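Local coordinates for protein dally-like, isoform A (Drosophila melanogaster, PDB 6XTZ) that binds Wnt and Hedgehog proteins, probably as a GPI-anchored cell-surface proteoglycan, and shields the lipid carried by Wnt so that it can signal at a distance, at residues S74-I79 with K454-F459; N249-V254 with S466-E471. The protein carries 5 engineered substitutions. All coordinates share one frame; numbering follows the deposited sequence.

Interaction 1: residues S74-I79 with K454-F459; sequences SRMSGI and KDYKKF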
ATOM      1  N   SER A  74       6.690  -9.462   7.250  1.00 43.81           N
ATOM      2  CA  SER A  74       7.107 -10.118   6.014  1.00 48.58           C
ATOM      3  C   SER A  74       5.957 -10.870   5.353  1.00 41.71           C
ATOM      4  O   SER A  74       5.910 -10.966   4.121  1.00 36.03           O
ATOM      5  CB  SER A  74       8.271 -11.071   6.285  1.00 49.29           C
ATOM      6  OG  SER A  74       7.859 -12.159   7.090  1.00 55.67           O
ATOM      7  N   ARG A  75       5.028 -11.409   6.146  1.00 36.39           N
ATOM      8  CA  ARG A  75       3.890 -12.116   5.570  1.00 35.58           C
ATOM      9  C   ARG A  75       2.921 -11.147   4.903  1.00 40.47           C
ATOM     10  O   ARG A  75       2.384 -11.439   3.828  1.00 44.78           O
ATOM     11  CB  ARG A  75       3.190 -12.939   6.649  1.00 44.94           C
ATOM     12  CG  ARG A  75       2.066 -13.827   6.145  1.00 62.36           C
ATOM     13  CD  ARG A  75       2.017 -15.126   6.935  1.00 76.24           C
ATOM     14  NE  ARG A  75       2.403 -14.925   8.329  1.00 82.23           N
ATOM     15  CZ  ARG A  75       1.557 -14.605   9.302  1.00 85.16           C
ATOM     16  NH1 ARG A  75       0.267 -14.449   9.039  1.00 85.74           N
ATOM     17  NH2 ARG A  75       2.001 -14.441  10.541  1.00 84.36           N
ATOM     18  N   MET A  76       2.685  -9.987   5.522  1.00 39.32           N
ATOM     19  CA  MET A  76       1.879  -8.958   4.874  1.00 36.61           C
ATOM     20  C   MET A  76       2.574  -8.433   3.626  1.00 39.08           C
ATOM     21  O   MET A  76       1.947  -8.273   2.572  1.00 38.88           O
ATOM     22  CB  MET A  76       1.595  -7.811   5.843  1.00 31.22           C
ATOM     23  CG  MET A  76       0.872  -6.641   5.192  1.00 34.18           C
ATOM     24  SD  MET A  76       0.855  -5.145   6.191  1.00 53.00           S
ATOM     25  CE  MET A  76       2.590  -4.700   6.174  1.00 50.21           C
ATOM     26  N   SER A  77       3.875  -8.154   3.731  1.00 30.30           N
ATOM     27  CA  SER A  77       4.631  -7.679   2.577  1.00 47.60           C
ATOM     28  C   SER A  77       4.611  -8.698   1.444  1.00 43.19           C
ATOM     29  O   SER A  77       4.491  -8.329   0.270  1.00 42.37           O
ATOM     30  CB  SER A  77       6.068  -7.362   2.991  1.00 45.77           C
ATOM     31  OG  SER A  77       6.828  -6.902   1.887  1.00 50.16           O
ATOM     32  N   GLY A  78       4.725  -9.986   1.776  1.00 39.50           N
ATOM     33  CA  GLY A  78       4.728 -11.009   0.743  1.00 35.84           C
ATOM     34  C   GLY A  78       3.388 -11.144   0.045  1.00 35.77           C
ATOM     35  O   GLY A  78       3.329 -11.289  -1.179  1.00 34.59           O
ATOM     36  N   ILE A  79       2.297 -11.102   0.811  1.00 36.55           N
ATOM     37  CA  ILE A  79       0.967 -11.227   0.222  1.00 37.88           C
ATOM     38  C   ILE A  79       0.670 -10.038  -0.684  1.00 40.32           C
ATOM     39  O   ILE A  79       0.275 -10.204  -1.843  1.00 44.53           O
ATOM     40  CB  ILE A  79      -0.098 -11.376   1.324  1.00 39.91           C
ATOM     41  CG1 ILE A  79       0.017 -12.743   2.000  1.00 41.29           C
ATOM     42  CG2 ILE A  79      -1.493 -11.179   0.749  1.00 38.72           C
ATOM     43  CD1 ILE A  79      -0.951 -12.939   3.151  1.00 40.89           C
ATOM     44  N   LYS A 454      -7.957  -3.585   2.902  1.00 40.75           N
ATOM     45  CA  LYS A 454      -8.880  -3.256   3.982  1.00 44.69           C
ATOM     46  C   LYS A 454      -8.512  -3.997   5.261  1.00 50.90           C
ATOM     47  O   LYS A 454      -8.662  -3.458   6.364  1.00 57.49           O
ATOM     48  CB  LYS A 454     -10.310  -3.593   3.558  1.00 50.95           C
ATOM     49  CG  LYS A 454     -11.394  -2.825   4.293  1.00 58.11           C
ATOM     50  CD  LYS A 454     -12.774  -3.328   3.890  1.00 66.56           C
ATOM     51  CE  LYS A 454     -13.847  -2.285   4.155  1.00 76.05           C
ATOM     52  NZ  LYS A 454     -13.688  -1.100   3.266  1.00 77.55           N
ATOM     53  N   ASP A 455      -8.026  -5.234   5.134  1.00 45.85           N
ATOM     54  CA  ASP A 455      -7.641  -6.004   6.314  1.00 44.14           C
ATOM     55  C   ASP A 455      -6.388  -5.435   6.967  1.00 38.30           C
ATOM     56  O   ASP A 455      -6.288  -5.398   8.198  1.00 46.23           O
ATOM     57  CB  ASP A 455      -7.427  -7.473   5.941  1.00 47.29           C
ATOM     58  CG  ASP A 455      -8.714  -8.173   5.538  1.00 53.26           C
ATOM     59  OD1 ASP A 455      -9.801  -7.730   5.964  1.00 55.38           O
ATOM     60  OD2 ASP A 455      -8.633  -9.179   4.800  1.00 51.32           O
ATOM     61  N   TYR A 456      -5.423  -4.985   6.165  1.00 39.07           N
ATOM     62  CA  TYR A 456      -4.155  -4.473   6.668  1.00 43.23           C
ATOM     63  C   TYR A 456      -4.186  -2.979   6.966  1.00 42.85           C
ATOM     64  O   TYR A 456      -3.122  -2.376   7.141  1.00 37.11           O
ATOM     65  CB  TYR A 456      -3.031  -4.767   5.671  1.00 42.75           C
ATOM     66  CG  TYR A 456      -2.742  -6.237   5.471  1.00 42.15           C
ATOM     67  CD1 TYR A 456      -2.376  -7.045   6.539  1.00 45.39           C
ATOM     68  CD2 TYR A 456      -2.818  -6.812   4.211  1.00 44.66           C
ATOM     69  CE1 TYR A 456      -2.107  -8.391   6.357  1.00 49.73           C
ATOM     70  CE2 TYR A 456      -2.552  -8.151   4.019  1.00 48.89           C
ATOM     71  CZ  TYR A 456      -2.197  -8.936   5.092  1.00 47.52           C
ATOM     72  OH  TYR A 456      -1.933 -10.270   4.894  1.00 49.20           O
ATOM     73  N   LYS A 457      -5.374  -2.373   7.027  1.00 46.10           N
ATOM     74  CA  LYS A 457      -5.467  -0.937   7.278  1.00 45.44           C
ATOM     75  C   LYS A 457      -4.895  -0.580   8.645  1.00 43.24           C
ATOM     76  O   LYS A 457      -4.079   0.340   8.769  1.00 42.34           O
ATOM     77  CB  LYS A 457      -6.922  -0.482   7.164  1.00 46.56           C
ATOM     78  CG  LYS A 457      -7.142   1.006   7.402  1.00 50.36           C
ATOM     79  CD  LYS A 457      -8.560   1.414   7.016  1.00 56.68           C
ATOM     80  CE  LYS A 457      -8.810   2.895   7.257  1.00 61.31           C
ATOM     81  NZ  LYS A 457      -8.778   3.241   8.704  1.00 70.63           N
ATOM     82  N   LYS A 458      -5.313  -1.302   9.684  1.00 38.83           N
ATOM     83  CA  LYS A 458      -4.855  -1.067  11.048  1.00 44.91           C
ATOM     84  C   LYS A 458      -3.710  -1.993  11.441  1.00 46.50           C
ATOM     85  O   LYS A 458      -3.534  -2.287  12.628  1.00 47.92           O
ATOM     86  CB  LYS A 458      -6.017  -1.223  12.028  1.00 49.26           C
ATOM     87  CG  LYS A 458      -7.211  -0.323  11.748  1.00 54.16           C
ATOM     88  CD  LYS A 458      -6.926   1.118  12.139  1.00 61.91           C
ATOM     89  CE  LYS A 458      -8.188   1.965  12.066  1.00 65.13           C
ATOM     90  NZ  LYS A 458      -7.953   3.351  12.556  1.00 71.75           N
ATOM     91  N   PHE A 459      -2.924  -2.457  10.465  1.00 43.55           N
ATOM     92  CA  PHE A 459      -1.909  -3.469  10.744  1.00 39.68           C
ATOM     93  C   PHE A 459      -0.870  -2.964  11.738  1.00 40.56           C
ATOM     94  O   PHE A 459      -0.499  -3.680  12.674  1.00 33.80           O
ATOM     95  CB  PHE A 459      -1.230  -3.909   9.445  1.00 36.06           C
ATOM     96  CG  PHE A 459      -0.015  -4.769   9.662  1.00 41.50           C
ATOM     97  CD1 PHE A 459      -0.142  -6.132   9.868  1.00 40.26           C
ATOM     98  CD2 PHE A 459       1.256  -4.212   9.668  1.00 45.12           C
ATOM     99  CE1 PHE A 459       0.974  -6.924  10.075  1.00 42.40           C
ATOM    100  CE2 PHE A 459       2.373  -4.998   9.877  1.00 37.47           C
ATOM    101  CZ  PHE A 459       2.232  -6.356  10.079  1.00 36.67           C
TER
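Met76 reaches from the long helix 51-110 in between the rings of Tyr456 and Phe459, where helix 441-455 ends and a type I turn follows. Its CB already lies above the phenol face, toward one side, 3.8 Å from Tyr456 CE1. CG comes next and sits almost exactly over the middle of that ring, 3.5 Å from the centroid and 8° off the normal, a CH-pi contact. It gets there because CG lies anti to the backbone N (chi1 174°) and chi2 keeps the chain extended. The sulfur then passes to the second ring: Met76 SD lies over one face of Phe459, 3.7 Å from its centroid and displaced toward the rim, while it meets the Tyr456 ring obliquely. A bend at chi3 (67°) folds CE over the same Phe459 face, 3.7 Å from CE2 of that ring. One turn further along, Ile79 CD1 touches Tyr456 OH at 3.3 Å, the side chains crossing nearly at right angles. Trp269 and Ala214 also touch Met76. This is packing between helices of the elongated glypican domain; with no hydrogen bond between the two segments, it rests on dispersion and on two Met-aromatic interactions sharing a single sulfur.

Interaction 2: residues N249-V254 with S466-E471; sequences NYCVNV and SVCSNE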
ATOM      1  N   ASN A 249      -3.062  -3.349  29.131  1.00 42.82           N
ATOM      2  CA  ASN A 249      -2.724  -1.971  28.790  1.00 48.70           C
ATOM      3  C   ASN A 249      -1.268  -1.655  29.105  1.00 51.82           C
ATOM      4  O   ASN A 249      -0.632  -0.876  28.386  1.00 53.59           O
ATOM      5  CB  ASN A 249      -3.654  -1.007  29.526  1.00 53.14           C
ATOM      6  CG  ASN A 249      -5.074  -1.048  28.992  1.00 57.15           C
ATOM      7  OD1 ASN A 249      -5.412  -1.888  28.156  1.00 53.49           O
ATOM      8  ND2 ASN A 249      -5.916  -0.142  29.475  1.00 58.56           N
ATOM      9  N   TYR A 250      -0.725  -2.252  30.168  1.00 43.18           N
ATOM     10  CA  TYR A 250       0.695  -2.097  30.463  1.00 45.01           C
ATOM     11  C   TYR A 250       1.548  -2.705  29.355  1.00 46.63           C
ATOM     12  O   TYR A 250       2.501  -2.079  28.876  1.00 46.40           O
ATOM     13  CB  TYR A 250       1.010  -2.729  31.821  1.00 44.36           C
ATOM     14  CG  TYR A 250       2.473  -2.723  32.208  1.00 43.77           C
ATOM     15  CD1 TYR A 250       3.294  -1.643  31.905  1.00 44.50           C
ATOM     16  CD2 TYR A 250       3.027  -3.792  32.901  1.00 43.49           C
ATOM     17  CE1 TYR A 250       4.630  -1.640  32.261  1.00 44.03           C
ATOM     18  CE2 TYR A 250       4.358  -3.794  33.266  1.00 41.55           C
ATOM     19  CZ  TYR A 250       5.155  -2.717  32.944  1.00 46.85           C
ATOM     20  OH  TYR A 250       6.484  -2.717  33.304  1.00 53.01           O
ATOM     21  N   CYS A 251       1.209  -3.924  28.926  1.00 43.31           N
ATOM     22  CA  CYS A 251       1.934  -4.549  27.824  1.00 39.56           C
ATOM     23  C   CYS A 251       1.809  -3.732  26.544  1.00 47.94           C
ATOM     24  O   CYS A 251       2.799  -3.532  25.830  1.00 49.39           O
ATOM     25  CB  CYS A 251       1.425  -5.974  27.601  1.00 40.02           C
ATOM     26  SG  CYS A 251       2.212  -6.849  26.226  1.00 46.50           S
ATOM     27  N   VAL A 252       0.600  -3.254  26.234  1.00 44.80           N
ATOM     28  CA  VAL A 252       0.391  -2.515  24.990  1.00 46.24           C
ATOM     29  C   VAL A 252       1.227  -1.240  24.975  1.00 47.12           C
ATOM     30  O   VAL A 252       1.837  -0.893  23.957  1.00 50.54           O
ATOM     31  CB  VAL A 252      -1.106  -2.212  24.785  1.00 48.31           C
ATOM     32  CG1 VAL A 252      -1.302  -1.263  23.612  1.00 42.51           C
ATOM     33  CG2 VAL A 252      -1.880  -3.501  24.558  1.00 46.64           C
ATOM     34  N   ASN A 253       1.277  -0.529  26.105  1.00 44.85           N
ATOM     35  CA  ASN A 253       2.064   0.698  26.169  1.00 45.67           C
ATOM     36  C   ASN A 253       3.549   0.428  25.969  1.00 46.40           C
ATOM     37  O   ASN A 253       4.253   1.252  25.376  1.00 51.96           O
ATOM     38  CB  ASN A 253       1.830   1.404  27.504  1.00 47.08           C
ATOM     39  CG  ASN A 253       0.499   2.121  27.556  1.00 52.45           C
ATOM     40  OD1 ASN A 253      -0.013   2.573  26.532  1.00 61.03           O
ATOM     41  ND2 ASN A 253      -0.069   2.231  28.751  1.00 49.84           N
ATOM     42  N   VAL A 254       4.042  -0.713  26.449  1.00 41.59           N
ATOM     43  CA  VAL A 254       5.457  -1.032  26.294  1.00 43.69           C
ATOM     44  C   VAL A 254       5.775  -1.350  24.838  1.00 43.27           C
ATOM     45  O   VAL A 254       6.745  -0.834  24.270  1.00 43.02           O
ATOM     46  CB  VAL A 254       5.856  -2.187  27.229  1.00 42.35           C
ATOM     47  CG1 VAL A 254       7.291  -2.618  26.963  1.00 42.21           C
ATOM     48  CG2 VAL A 254       5.687  -1.769  28.681  1.00 37.98           C
ATOM     49  N   SER A 466      -1.324  -7.320  18.973  1.00 45.65           N
ATOM     50  CA  SER A 466      -1.040  -8.672  18.505  1.00 49.70           C
ATOM     51  C   SER A 466       0.085  -9.309  19.311  1.00 53.44           C
ATOM     52  O   SER A 466       0.038 -10.508  19.615  1.00 51.42           O
ATOM     53  CB  SER A 466      -0.693  -8.649  17.017  1.00 46.69           C
ATOM     54  OG  SER A 466      -0.283  -9.929  16.569  1.00 46.52           O
ATOM     55  N   VAL A 467       1.104  -8.525  19.668  1.00 53.45           N
ATOM     56  CA  VAL A 467       2.221  -9.059  20.443  1.00 47.03           C
ATOM     57  C   VAL A 467       1.761  -9.470  21.838  1.00 49.28           C
ATOM     58  O   VAL A 467       2.193 -10.500  22.368  1.00 56.65           O
ATOM     59  CB  VAL A 467       3.367  -8.033  20.499  1.00 47.97           C
ATOM     60  CG1 VAL A 467       4.477  -8.518  21.421  1.00 49.69           C
ATOM     61  CG2 VAL A 467       3.912  -7.769  19.106  1.00 49.69           C
ATOM     62  N   CYS A 468       0.871  -8.691  22.447  1.00 49.26           N
ATOM     63  CA  CYS A 468       0.418  -8.953  23.808  1.00 57.29           C
ATOM     64  C   CYS A 468      -0.645 -10.045  23.892  1.00 70.20           C
ATOM     65  O   CYS A 468      -1.244 -10.215  24.960  1.00 79.33           O
ATOM     66  CB  CYS A 468      -0.116  -7.664  24.442  1.00 50.87           C
ATOM     67  SG  CYS A 468       1.113  -6.342  24.590  1.00 52.31           S
ATOM     68  N   SER A 469      -0.885 -10.791  22.814  1.00 70.92           N
ATOM     69  CA  SER A 469      -1.894 -11.840  22.805  1.00 76.35           C
ATOM     70  C   SER A 469      -1.343 -13.220  22.477  1.00 86.48           C
ATOM     71  O   SER A 469      -2.126 -14.171  22.374  1.00 89.09           O
ATOM     72  CB  SER A 469      -3.012 -11.496  21.811  1.00 74.85           C
ATOM     73  OG  SER A 469      -3.727 -10.343  22.220  1.00 77.24           O
ATOM     74  N   ASN A 470      -0.029 -13.365  22.311  1.00 83.69           N
ATOM     75  CA  ASN A 470       0.558 -14.648  21.959  1.00 93.75           C
ATOM     76  C   ASN A 470       0.839 -15.471  23.216  1.00104.33           C
ATOM     77  O   ASN A 470       0.583 -15.044  24.344  1.00102.64           O
ATOM     78  CB  ASN A 470       1.828 -14.449  21.128  1.00 92.23           C
ATOM     79  CG  ASN A 470       2.847 -13.548  21.810  1.00 94.76           C
ATOM     80  OD1 ASN A 470       2.765 -13.282  23.009  1.00 98.53           O
ATOM     81  ND2 ASN A 470       3.822 -13.078  21.040  1.00 92.39           N
ATOM     82  N   GLU A 471       1.377 -16.677  23.017  1.00117.13           N
ATOM     83  CA  GLU A 471       1.703 -17.538  24.149  1.00125.74           C
ATOM     84  C   GLU A 471       2.912 -17.026  24.917  1.00130.47           C
ATOM     85  O   GLU A 471       3.051 -17.310  26.113  1.00134.65           O
ATOM     86  CB  GLU A 471       1.967 -18.964  23.668  1.00130.74           C
ATOM     87  CG  GLU A 471       0.874 -19.541  22.792  1.00135.13           C
ATOM     88  CD  GLU A 471       1.254 -20.888  22.210  1.00137.67           C
ATOM     89  OE1 GLU A 471       2.342 -21.400  22.552  1.00137.83           O
ATOM     90  OE2 GLU A 471       0.468 -21.434  21.408  1.00137.96           O
TER
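Cys251 and Cys468 are joined by a disulfide, SG to SG 2.0 Å, and this covalent link makes up nearly the whole contact. It is one of several disulfides in the glypican domain and joins parts of the chain more than 200 residues apart. Its chi3 of -93° is close to the relaxed right angle, so the bridge shows no sign of twist strain, and the two CA atoms stand 6.1 Å apart. On the helical side, Cys251 SG is anti to its own backbone N (chi1 178°), which carries the sulfur outward from helix 248-258. Cys468 instead turns its SG beside its backbone N, and this brings the sulfur up to Val252, 3.5 Å from Val252 N and 4.1 Å from Val252 CG2. Further out, Met233 and Ile473 pack on Cys251, and Ile255 packs on Cys468. Beyond the bridge the chain is held by a hydrogen bond between Cys468 O and Ser475 OG, and by Asn470, whose side-chain OD1 accepts from Ile473 N. The disulfide thus ties helix 248-258, packed against helix 224-234, to the chain leaving helix 459-467, whose Val467 rests on Leu65 and His68 of helix 51-110; no strands take part.

From the N terminus, the chain first gives residues 74-79 of the long helix 51-110, then residues 249-254 of the short helix 248-258. Only after a region that is partly unmodelled does it return with 454-459, closing interaction 1, and soon afterwards with 466-471, closing interaction 2. The segments alternate, so the two closures cross. Their later halves lie at successive helix ends, and helix 459-467 reaches from one into the other. The centres are 19 Å apart and nothing of one touches the other. Together they fix the returning chain twice in this all-helical glypican core: to helix 51-110 by packing, and to helix 248-258 by a covalent bridge.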